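Local coordinates for protein pseudouridine synthase (Pyrococcus abyssi, PDB 2AUS) that probably isomerises specific uridines of RNA to pseudouridine, at residues G206-D211 and E244-H249; V111-L116 and G165-F170. All coordinates share one frame; numbering follows the deposited sequence.

Following the chain from the N terminus, strand 108-116 comes first, and interaction 2 closes when the chain returns at 165-170, after 48 residues that hold helix 122-131 and the antiparallel strands 134-137 and 152-164. Only then does interaction 1 open, at 206-211; it closes at 244-249 after a further 32 residues, a little over half of them helical. The two loops therefore follow in series, neither nesting nor crossing. Both contacts reach the same six-stranded antiparallel sheet, with centres about 28 Å apart: interaction 2 joins its two middle strands, whereas interaction 1 ties the short edge strand 208-209 to the linker that runs on towards strand 252-255 in the PUA domain.

Interaction 1 of 2, residues G206-D211 and E244-H249; sequences GPFKED and EKAVEH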
ATOM      1  N   GLY A 206      -8.568 -25.958  -7.792  1.00 42.68           N
ATOM      2  CA  GLY A 206      -9.277 -27.138  -7.340  1.00 42.45           C
ATOM      3  C   GLY A 206     -10.754 -26.808  -7.255  1.00 43.04           C
ATOM      4  O   GLY A 206     -11.333 -26.299  -8.216  1.00 43.08           O
ATOM      5  N   PRO A 207     -11.392 -27.056  -6.107  1.00 42.25           N
ATOM      6  CA  PRO A 207     -12.822 -26.756  -5.982  1.00 41.85           C
ATOM      7  C   PRO A 207     -13.164 -25.287  -5.711  1.00 42.03           C
ATOM      8  O   PRO A 207     -14.343 -24.919  -5.654  1.00 42.23           O
ATOM      9  CB  PRO A 207     -13.262 -27.680  -4.853  1.00 41.90           C
ATOM     10  CG  PRO A 207     -12.045 -27.702  -3.961  1.00 43.48           C
ATOM     11  CD  PRO A 207     -10.893 -27.802  -4.938  1.00 41.38           C
ATOM     12  N   PHE A 208     -12.148 -24.445  -5.542  1.00 39.89           N
ATOM     13  CA  PHE A 208     -12.403 -23.031  -5.285  1.00 39.72           C
ATOM     14  C   PHE A 208     -12.422 -22.207  -6.563  1.00 40.38           C
ATOM     15  O   PHE A 208     -11.469 -22.207  -7.338  1.00 41.29           O
ATOM     16  CB  PHE A 208     -11.367 -22.471  -4.305  1.00 36.84           C
ATOM     17  CG  PHE A 208     -11.360 -23.179  -2.985  1.00 37.73           C
ATOM     18  CD1 PHE A 208     -10.602 -24.332  -2.800  1.00 35.82           C
ATOM     19  CD2 PHE A 208     -12.160 -22.725  -1.941  1.00 36.49           C
ATOM     20  CE1 PHE A 208     -10.646 -25.025  -1.592  1.00 39.18           C
ATOM     21  CE2 PHE A 208     -12.214 -23.409  -0.730  1.00 39.84           C
ATOM     22  CZ  PHE A 208     -11.454 -24.565  -0.552  1.00 38.62           C
ATOM     23  N   LYS A 209     -13.523 -21.498  -6.775  1.00 41.47           N
ATOM     24  CA  LYS A 209     -13.673 -20.682  -7.965  1.00 43.19           C
ATOM     25  C   LYS A 209     -14.431 -19.397  -7.662  1.00 43.68           C
ATOM     26  O   LYS A 209     -14.914 -19.192  -6.542  1.00 42.71           O
ATOM     27  CB  LYS A 209     -14.412 -21.473  -9.043  1.00 44.45           C
ATOM     28  CG  LYS A 209     -15.813 -21.879  -8.644  1.00 48.47           C
ATOM     29  CD  LYS A 209     -16.554 -22.577  -9.781  1.00 52.91           C
ATOM     30  CE  LYS A 209     -15.917 -23.912 -10.136  1.00 55.04           C
ATOM     31  NZ  LYS A 209     -16.719 -24.669 -11.150  1.00 60.44           N
ATOM     32  N   GLU A 210     -14.525 -18.532  -8.666  1.00 44.98           N
ATOM     33  CA  GLU A 210     -15.227 -17.262  -8.530  1.00 46.30           C
ATOM     34  C   GLU A 210     -16.731 -17.469  -8.531  1.00 46.30           C
ATOM     35  O   GLU A 210     -17.384 -17.404  -9.575  1.00 47.20           O
ATOM     36  CB  GLU A 210     -14.844 -16.318  -9.670  1.00 46.96           C
ATOM     37  CG  GLU A 210     -13.431 -15.784  -9.582  1.00 48.82           C
ATOM     38  CD  GLU A 210     -13.159 -14.735 -10.636  1.00 48.90           C
ATOM     39  OE1 GLU A 210     -13.017 -15.099 -11.822  1.00 52.37           O
ATOM     40  OE2 GLU A 210     -13.099 -13.544 -10.283  1.00 51.71           O
ATOM     41  N   ASP A 211     -17.273 -17.731  -7.353  1.00 46.53           N
ATOM     42  CA  ASP A 211     -18.701 -17.932  -7.194  1.00 47.27           C
ATOM     43  C   ASP A 211     -19.128 -17.176  -5.943  1.00 48.49           C
ATOM     44  O   ASP A 211     -18.369 -16.347  -5.436  1.00 46.68           O
ATOM     45  CB  ASP A 211     -19.015 -19.423  -7.082  1.00 46.75           C
ATOM     46  CG  ASP A 211     -18.296 -20.093  -5.922  1.00 47.54           C
ATOM     47  OD1 ASP A 211     -18.266 -21.342  -5.905  1.00 47.05           O
ATOM     48  OD2 ASP A 211     -17.772 -19.384  -5.033  1.00 45.51           O
ATOM     49  N   GLU A 244     -14.236 -29.429   4.509  1.00 33.93           N
ATOM     50  CA  GLU A 244     -14.559 -30.503   3.562  1.00 35.46           C
ATOM     51  C   GLU A 244     -14.563 -30.022   2.108  1.00 35.30           C
ATOM     52  O   GLU A 244     -14.355 -30.809   1.179  1.00 34.68           O
ATOM     53  CB  GLU A 244     -15.925 -31.116   3.890  1.00 36.89           C
ATOM     54  CG  GLU A 244     -15.986 -31.977   5.165  1.00 37.34           C
ATOM     55  CD  GLU A 244     -15.781 -31.194   6.463  1.00 37.57           C
ATOM     56  OE1 GLU A 244     -15.963 -29.955   6.478  1.00 35.04           O
ATOM     57  OE2 GLU A 244     -15.455 -31.839   7.484  1.00 38.83           O
ATOM     58  N   LYS A 245     -14.804 -28.730   1.911  1.00 36.20           N
ATOM     59  CA  LYS A 245     -14.816 -28.160   0.568  1.00 35.72           C
ATOM     60  C   LYS A 245     -13.464 -28.388  -0.110  1.00 36.26           C
ATOM     61  O   LYS A 245     -13.399 -28.609  -1.325  1.00 35.10           O
ATOM     62  CB  LYS A 245     -15.116 -26.657   0.644  1.00 37.74           C
ATOM     63  CG  LYS A 245     -15.057 -25.901  -0.692  1.00 42.05           C
ATOM     64  CD  LYS A 245     -16.185 -26.290  -1.647  1.00 47.95           C
ATOM     65  CE  LYS A 245     -16.176 -25.415  -2.914  1.00 50.67           C
ATOM     66  NZ  LYS A 245     -16.226 -23.949  -2.568  1.00 54.52           N
ATOM     67  N   ALA A 246     -12.387 -28.347   0.675  1.00 36.40           N
ATOM     68  CA  ALA A 246     -11.037 -28.525   0.133  1.00 37.06           C
ATOM     69  C   ALA A 246     -10.705 -29.913  -0.392  1.00 38.18           C
ATOM     70  O   ALA A 246      -9.747 -30.067  -1.145  1.00 43.53           O
ATOM     71  CB  ALA A 246      -9.999 -28.113   1.168  1.00 35.16           C
ATOM     72  N   VAL A 247     -11.468 -30.928  -0.006  1.00 39.19           N
ATOM     73  CA  VAL A 247     -11.184 -32.283  -0.485  1.00 37.61           C
ATOM     74  C   VAL A 247     -12.241 -32.802  -1.458  1.00 39.57           C
ATOM     75  O   VAL A 247     -12.279 -33.994  -1.775  1.00 37.39           O
ATOM     76  CB  VAL A 247     -11.060 -33.296   0.687  1.00 36.63           C
ATOM     77  CG1 VAL A 247      -9.993 -32.830   1.667  1.00 33.99           C
ATOM     78  CG2 VAL A 247     -12.402 -33.464   1.388  1.00 32.06           C
ATOM     79  N   GLU A 248     -13.094 -31.902  -1.937  1.00 40.58           N
ATOM     80  CA  GLU A 248     -14.140 -32.278  -2.879  1.00 45.21           C
ATOM     81  C   GLU A 248     -13.632 -32.967  -4.145  1.00 46.05           C
ATOM     82  O   GLU A 248     -14.325 -33.796  -4.717  1.00 45.10           O
ATOM     83  CB  GLU A 248     -14.963 -31.049  -3.259  1.00 48.25           C
ATOM     84  CG  GLU A 248     -16.228 -30.911  -2.430  1.00 57.94           C
ATOM     85  CD  GLU A 248     -16.901 -29.567  -2.596  1.00 61.52           C
ATOM     86  OE1 GLU A 248     -16.944 -29.059  -3.738  1.00 61.35           O
ATOM     87  OE2 GLU A 248     -17.395 -29.031  -1.576  1.00 65.25           O
ATOM     88  N   HIS A 249     -12.427 -32.627  -4.588  1.00 46.83           N
ATOM     89  CA  HIS A 249     -11.889 -33.250  -5.790  1.00 47.55           C
ATOM     90  C   HIS A 249     -11.024 -34.470  -5.486  1.00 46.86           C
ATOM     91  O   HIS A 249     -10.427 -35.046  -6.390  1.00 47.63           O
ATOM     92  CB  HIS A 249     -11.085 -32.226  -6.604  1.00 49.47           C
ATOM     93  CG  HIS A 249     -11.935 -31.197  -7.286  1.00 52.06           C
ATOM     94  ND1 HIS A 249     -11.404 -30.127  -7.974  1.00 52.88           N
ATOM     95  CD2 HIS A 249     -13.281 -31.092  -7.408  1.00 52.77           C
ATOM     96  CE1 HIS A 249     -12.384 -29.410  -8.493  1.00 51.61           C
ATOM     97  NE2 HIS A 249     -13.532 -29.973  -8.165  1.00 51.56           N
TER
HETATM   98  O   HOH W   1     -15.940 -22.351  -4.993  1.00 37.48           O
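One face of the H249 imidazole takes P207, whose CB sits 4.1 Å from the ring centroid and 12° off the normal, a CH-pi contact over the middle of the ring. G206 O approaches the same ring obliquely, 3.3 Å from H249 CE1. The F208 ring meets K245 CG (3.8 Å from F208 CE2) and the CA of A246, both at oblique angles. Between these rings P207 is tightly lodged, its CG only 3.1 Å from K245 O. With CG anti to the backbone N (chi1 176°) and bends at chi2 and chi4, the K245 chain runs past F208 and brings CE close to P207 O. No direct hydrogen bond joins the segments; instead one water accepts from K245 NZ (2.9 Å) and K209 N and donates to P207 O and to D211 OD1 (2.7 Å). Replacing H249 by an alanine would probably leave the proline without its CH-pi partner and a gap beside the G206-P207 peptide. Beyond the contact, F208 packs on strands 47-53 and 88-93, K209 O takes a hydrogen bond from N50, and H249 touches R204 of strand 195-205, so the linker after strand 241-242 is packed against edge strand 208-209.

Interaction 2 of 2, residues V111-L116 and G165-F170; sequences VALMHL and GRDVLF
A112, M114 and L116 carry the backbone ladder that joins the two strands, which run antiparallel with an angle of 162° between their directions. A112 and F170 exchange N-H...O bonds in both directions, as do M114 and V168, while L116 N bonds to R166 O at 2.7 Å. L113-L169 and H115-D167 are the non-hydrogen-bonded pairs, where CA-H...O contacts fill in, such as L169 CA to A112 O at 3.4 Å.

Among the polar side chains, H115 ND1 donates to D167 OD1 (3.0 Å, 155° at the hydrogen). The carboxylate oxygen lies near the imidazole edge, but the donor comes in from above the carboxylate plane. H115 swings its ring across to this neighbour with CG anti to the backbone N (chi1 -176°). The other carboxylate oxygen, D167 OD2, forms a salt bridge with a basic side chain on the chain of another protein. The R166 chain passes L116 O, with CD 3.1 Å away, and its guanidinium forms a salt bridge with D119.

Apolar packing gathers on the face of A112, M114, V168 and F170. A112 CB lies over one face of the F170 ring, and M114 CB sits at its edge, 3.9 Å from CE2; beyond, the bent M114 brings CE to 3.7 Å from V168 CB. On the reverse, V111 CG1 touches L169 CD1 at 3.8 Å.

Helices 122-131 and 180-191 pack against M114, L116 and F170, the first also against V168, while L113, D167 and L169 meet the other protein's chain: an antiparallel sheet backed by helices, consistent with one half of the pseudouridine synthase domain seen in the TruB family.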
ATOM      1  N   VAL A 111      -6.604 -16.134 -15.600  1.00 42.23           N
ATOM      2  CA  VAL A 111      -6.969 -15.222 -16.663  1.00 41.63           C
ATOM      3  C   VAL A 111      -5.711 -14.379 -16.720  1.00 39.96           C
ATOM      4  O   VAL A 111      -5.262 -13.853 -15.701  1.00 39.26           O
ATOM      5  CB  VAL A 111      -8.192 -14.366 -16.319  1.00 43.06           C
ATOM      6  CG1 VAL A 111      -8.336 -13.238 -17.342  1.00 44.83           C
ATOM      7  CG2 VAL A 111      -9.435 -15.233 -16.365  1.00 44.32           C
ATOM      8  N   ALA A 112      -5.123 -14.265 -17.902  1.00 40.52           N
ATOM      9  CA  ALA A 112      -3.885 -13.525 -18.026  1.00 40.50           C
ATOM     10  C   ALA A 112      -3.838 -12.575 -19.194  1.00 40.02           C
ATOM     11  O   ALA A 112      -4.436 -12.810 -20.242  1.00 40.71           O
ATOM     12  CB  ALA A 112      -2.713 -14.498 -18.118  1.00 38.44           C
ATOM     13  N   LEU A 113      -3.106 -11.492 -18.990  1.00 40.71           N
ATOM     14  CA  LEU A 113      -2.922 -10.487 -20.013  1.00 42.02           C
ATOM     15  C   LEU A 113      -1.480 -10.604 -20.510  1.00 41.05           C
ATOM     16  O   LEU A 113      -0.531 -10.343 -19.775  1.00 39.36           O
ATOM     17  CB  LEU A 113      -3.167  -9.094 -19.438  1.00 40.51           C
ATOM     18  CG  LEU A 113      -2.856  -7.950 -20.407  1.00 43.24           C
ATOM     19  CD1 LEU A 113      -3.631  -8.148 -21.698  1.00 43.22           C
ATOM     20  CD2 LEU A 113      -3.221  -6.617 -19.758  1.00 43.45           C
ATOM     21  N   MET A 114      -1.329 -10.998 -21.765  1.00 40.93           N
ATOM     22  CA  MET A 114      -0.009 -11.155 -22.355  1.00 41.45           C
ATOM     23  C   MET A 114       0.286  -9.983 -23.282  1.00 41.30           C
ATOM     24  O   MET A 114      -0.551  -9.600 -24.099  1.00 40.66           O
ATOM     25  CB  MET A 114       0.054 -12.467 -23.142  1.00 41.36           C
ATOM     26  CG  MET A 114       1.261 -12.592 -24.075  1.00 44.41           C
ATOM     27  SD  MET A 114       1.341 -14.206 -24.873  1.00 45.84           S
ATOM     28  CE  MET A 114       0.081 -14.035 -26.162  1.00 46.22           C
ATOM     29  N   HIS A 115       1.473  -9.411 -23.146  1.00 41.37           N
ATOM     30  CA  HIS A 115       1.863  -8.302 -23.995  1.00 43.97           C
ATOM     31  C   HIS A 115       2.975  -8.742 -24.945  1.00 44.67           C
ATOM     32  O   HIS A 115       4.073  -9.078 -24.505  1.00 43.98           O
ATOM     33  CB  HIS A 115       2.350  -7.124 -23.152  1.00 43.97           C
ATOM     34  CG  HIS A 115       2.689  -5.918 -23.964  1.00 49.15           C
ATOM     35  ND1 HIS A 115       1.741  -5.219 -24.684  1.00 49.95           N
ATOM     36  CD2 HIS A 115       3.876  -5.318 -24.219  1.00 50.17           C
ATOM     37  CE1 HIS A 115       2.333  -4.244 -25.349  1.00 50.96           C
ATOM     38  NE2 HIS A 115       3.627  -4.282 -25.086  1.00 51.96           N
ATOM     39  N   LEU A 116       2.688  -8.747 -26.244  1.00 46.31           N
ATOM     40  CA  LEU A 116       3.679  -9.139 -27.243  1.00 48.40           C
ATOM     41  C   LEU A 116       4.642  -7.987 -27.491  1.00 50.54           C
ATOM     42  O   LEU A 116       4.238  -6.824 -27.510  1.00 49.37           O
ATOM     43  CB  LEU A 116       2.987  -9.532 -28.545  1.00 45.70           C
ATOM     44  CG  LEU A 116       2.080 -10.751 -28.392  1.00 47.47           C
ATOM     45  CD1 LEU A 116       1.395 -11.054 -29.708  1.00 47.37           C
ATOM     46  CD2 LEU A 116       2.907 -11.941 -27.912  1.00 47.66           C
ATOM     47  N   GLY A 165      -4.180  -5.772 -30.820  1.00 47.86           N
ATOM     48  CA  GLY A 165      -2.817  -5.492 -31.218  1.00 48.59           C
ATOM     49  C   GLY A 165      -1.813  -6.407 -30.540  1.00 49.33           C
ATOM     50  O   GLY A 165      -1.749  -7.601 -30.828  1.00 49.81           O
ATOM     51  N   ARG A 166      -1.032  -5.848 -29.625  1.00 49.81           N
ATOM     52  CA  ARG A 166      -0.025  -6.619 -28.919  1.00 50.52           C
ATOM     53  C   ARG A 166      -0.523  -7.193 -27.603  1.00 50.56           C
ATOM     54  O   ARG A 166       0.199  -7.936 -26.936  1.00 51.06           O
ATOM     55  CB  ARG A 166       1.201  -5.752 -28.657  1.00 51.77           C
ATOM     56  CG  ARG A 166       1.849  -5.250 -29.924  1.00 56.08           C
ATOM     57  CD  ARG A 166       3.240  -4.752 -29.662  1.00 58.12           C
ATOM     58  NE  ARG A 166       3.889  -4.356 -30.902  1.00 61.52           N
ATOM     59  CZ  ARG A 166       5.136  -3.906 -30.971  1.00 63.36           C
ATOM     60  NH1 ARG A 166       5.864  -3.800 -29.863  1.00 62.86           N
ATOM     61  NH2 ARG A 166       5.650  -3.557 -32.144  1.00 63.34           N
ATOM     62  N   ASP A 167      -1.750  -6.851 -27.230  1.00 50.05           N
ATOM     63  CA  ASP A 167      -2.317  -7.332 -25.979  1.00 50.09           C
ATOM     64  C   ASP A 167      -3.259  -8.502 -26.188  1.00 47.75           C
ATOM     65  O   ASP A 167      -4.198  -8.439 -26.986  1.00 47.74           O
ATOM     66  CB  ASP A 167      -3.035  -6.193 -25.256  1.00 53.47           C
ATOM     67  CG  ASP A 167      -2.076  -5.112 -24.778  1.00 56.90           C
ATOM     68  OD1 ASP A 167      -1.188  -5.422 -23.951  1.00 56.76           O
ATOM     69  OD2 ASP A 167      -2.212  -3.955 -25.234  1.00 59.89           O
ATOM     70  N   VAL A 168      -2.990  -9.579 -25.463  1.00 45.43           N
ATOM     71  CA  VAL A 168      -3.795 -10.783 -25.568  1.00 43.29           C
ATOM     72  C   VAL A 168      -4.316 -11.168 -24.198  1.00 41.79           C
ATOM     73  O   VAL A 168      -3.544 -11.458 -23.291  1.00 40.39           O
ATOM     74  CB  VAL A 168      -2.967 -11.959 -26.148  1.00 43.63           C
ATOM     75  CG1 VAL A 168      -3.848 -13.200 -26.310  1.00 42.11           C
ATOM     76  CG2 VAL A 168      -2.368 -11.556 -27.486  1.00 42.79           C
ATOM     77  N   LEU A 169      -5.635 -11.144 -24.057  1.00 41.71           N
ATOM     78  CA  LEU A 169      -6.289 -11.506 -22.809  1.00 42.21           C
ATOM     79  C   LEU A 169      -6.805 -12.934 -22.993  1.00 43.59           C
ATOM     80  O   LEU A 169      -7.637 -13.193 -23.867  1.00 44.86           O
ATOM     81  CB  LEU A 169      -7.455 -10.549 -22.530  1.00 40.22           C
ATOM     82  CG  LEU A 169      -8.333 -10.852 -21.311  1.00 41.67           C
ATOM     83  CD1 LEU A 169      -7.538 -10.651 -20.027  1.00 38.20           C
ATOM     84  CD2 LEU A 169      -9.559  -9.937 -21.320  1.00 41.37           C
ATOM     85  N   PHE A 170      -6.315 -13.866 -22.183  1.00 42.61           N
ATOM     86  CA  PHE A 170      -6.767 -15.241 -22.330  1.00 42.28           C
ATOM     87  C   PHE A 170      -6.972 -15.972 -21.019  1.00 41.93           C
ATOM     88  O   PHE A 170      -6.423 -15.595 -19.986  1.00 40.52           O
ATOM     89  CB  PHE A 170      -5.792 -16.020 -23.214  1.00 42.41           C
ATOM     90  CG  PHE A 170      -4.448 -16.268 -22.584  1.00 42.58           C
ATOM     91  CD1 PHE A 170      -4.164 -17.487 -21.977  1.00 43.74           C
ATOM     92  CD2 PHE A 170      -3.452 -15.297 -22.634  1.00 43.39           C
ATOM     93  CE1 PHE A 170      -2.902 -17.742 -21.433  1.00 43.55           C
ATOM     94  CE2 PHE A 170      -2.191 -15.539 -22.093  1.00 44.46           C
ATOM     95  CZ  PHE A 170      -1.916 -16.768 -21.492  1.00 44.88           C
TER